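Local coordinates for prephenate dehydrogenase (Corynebacterium glutamicum ATCC 13032, PDB 3KTD), which probably catalyses the NAD(P)+-dependent oxidative decarboxylation of prephenate to 4-hydroxyphenylpyruvate, a step of tyrosine biosynthesis, at residues 102-107 / 189-194. Sequence-based numbering, arbitrary orientation.
Sequences SVKTAV and PHDAAA
Asp191 reaches from helix 187-214 to the start of helix 105-113 and takes two backbone N-H groups there, one on each carboxylate oxygen. Lys104 N bonds to OD1 of Asp191 at 3.0 Å and Thr105 N to its OD2 at 2.9 Å, both on the syn lone pairs. A carboxylate, two acceptors on a short stem, can take adjacent N-H groups at once. Thr105 suits its place because its hydroxyl OG1, set beside its own backbone N (chi1 -63°), reaches the same OD2, from above the carboxylate plane. His190 serves two partners with its two ring nitrogens: ND1 donates to Asp191 OD1, which lies in the ring plane, approaching on the anti side and 22° out of the carboxylate plane, while NE2 is hydrogen-bonded to His124 ND1. Each carboxylate oxygen thus accepts twice, fixing its rotation.

This buried junction joins the Rossmann-type nucleotide-binding domain, just beyond strand 97-99, to the long helix at the start of the dimerization region, where Leu222 of the second subunit packs on His190.

Lys104 makes a CH-pi contact, its CG over one face of the His190 ring, offset toward the rim. Its bent aliphatic chain then carries NZ away to a salt bridge with Asp99.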
loop_
_atom_site.group_PDB
_atom_site.type_symbol
_atom_site.label_atom_id
_atom_site.label_comp_id
_atom_site.label_asym_id
_atom_site.label_seq_id
_atom_site.Cartn_x
_atom_site.Cartn_y
_atom_site.Cartn_z
ATOM N N SER A 102 5.824 16.437 10.687
ATOM C CA SER A 102 5.150 15.150 10.917
ATOM C C SER A 102 4.971 14.743 12.376
ATOM O O SER A 102 4.011 14.053 12.691
ATOM C CB SER A 102 5.928 14.049 10.168
ATOM O OG SER A 102 7.341 14.296 10.169
ATOM N N VAL A 103 5.902 15.139 13.244
ATOM C CA VAL A 103 5.837 14.856 14.683
ATOM C C VAL A 103 5.659 16.185 15.408
ATOM O O VAL A 103 6.225 17.190 14.994
ATOM C CB VAL A 103 7.116 14.154 15.184
ATOM C CG1 VAL A 103 6.994 13.789 16.653
ATOM C CG2 VAL A 103 7.376 12.911 14.373
ATOM N N LYS A 104 4.880 16.186 16.488
ATOM C CA LYS A 104 4.484 17.429 17.167
ATOM C C LYS A 104 5.019 17.591 18.589
ATOM O O LYS A 104 5.361 18.704 18.994
ATOM C CB LYS A 104 2.959 17.533 17.167
ATOM C CG LYS A 104 2.389 17.980 15.840
ATOM C CD LYS A 104 2.422 19.487 15.731
ATOM C CE LYS A 104 2.928 19.940 14.401
ATOM N NZ LYS A 104 4.365 19.625 14.235
ATOM N N THR A 105 5.089 16.508 19.357
ATOM C CA THR A 105 5.586 16.613 20.724
ATOM C C THR A 105 7.021 17.128 20.741
ATOM O O THR A 105 7.364 17.993 21.553
ATOM C CB THR A 105 5.525 15.276 21.483
ATOM O OG1 THR A 105 4.162 14.863 21.616
ATOM C CG2 THR A 105 6.142 15.405 22.880
ATOM N N ALA A 106 7.855 16.610 19.842
ATOM C CA ALA A 106 9.260 17.007 19.808
ATOM C C ALA A 106 9.416 18.515 19.560
ATOM O O ALA A 106 10.315 19.156 20.128
ATOM C CB ALA A 106 10.015 16.202 18.765
ATOM N N VAL A 107 8.534 19.074 18.735
ATOM C CA VAL A 107 8.582 20.499 18.401
ATOM C C VAL A 107 8.079 21.342 19.561
ATOM O O VAL A 107 8.740 22.295 19.972
ATOM C CB VAL A 107 7.753 20.816 17.139
ATOM C CG1 VAL A 107 7.728 22.299 16.863
ATOM C CG2 VAL A 107 8.334 20.086 15.973
ATOM N N PRO A 189 -2.303 12.942 21.389
ATOM C CA PRO A 189 -3.256 12.260 20.525
ATOM C C PRO A 189 -2.808 12.236 19.067
ATOM O O PRO A 189 -3.032 11.244 18.371
ATOM C CB PRO A 189 -4.520 13.100 20.688
ATOM C CG PRO A 189 -4.411 13.626 22.070
ATOM C CD PRO A 189 -2.967 13.957 22.225
ATOM N N HIS A 190 -2.172 13.312 18.616
ATOM C CA HIS A 190 -1.661 13.385 17.245
ATOM C C HIS A 190 -0.508 12.421 16.979
ATOM O O HIS A 190 -0.515 11.694 15.987
ATOM C CB HIS A 190 -1.180 14.798 16.925
ATOM C CG HIS A 190 -0.451 14.900 15.626
ATOM N ND1 HIS A 190 0.895 14.619 15.506
ATOM C CD2 HIS A 190 -0.879 15.245 14.387
ATOM C CE1 HIS A 190 1.265 14.797 14.249
ATOM N NE2 HIS A 190 0.209 15.177 13.549
ATOM N N ASP A 191 0.505 12.453 17.836
ATOM C CA ASP A 191 1.667 11.586 17.658
ATOM C C ASP A 191 1.245 10.116 17.783
ATOM O O ASP A 191 1.790 9.253 17.100
ATOM C CB ASP A 191 2.773 11.919 18.665
ATOM C CG ASP A 191 3.434 13.275 18.410
ATOM O OD1 ASP A 191 3.172 13.919 17.366
ATOM O OD2 ASP A 191 4.235 13.693 19.276
ATOM N N ALA A 192 0.276 9.852 18.655
ATOM C CA ALA A 192 -0.301 8.527 18.811
ATOM C C ALA A 192 -0.922 8.095 17.485
ATOM O O ALA A 192 -0.769 6.948 17.063
ATOM C CB ALA A 192 -1.356 8.531 19.900
ATOM N N ALA A 193 -1.614 9.019 16.826
ATOM C CA ALA A 193 -2.240 8.719 15.543
ATOM C C ALA A 193 -1.198 8.529 14.444
ATOM O O ALA A 193 -1.226 7.525 13.736
ATOM C CB ALA A 193 -3.212 9.818 15.159
ATOM N N ALA A 194 -0.280 9.481 14.309
ATOM C CA ALA A 194 0.732 9.424 13.254
ATOM C C ALA A 194 1.618 8.201 13.404
ATOM O O ALA A 194 2.110 7.680 12.413
ATOM C CB ALA A 194 1.583 10.670 13.264
#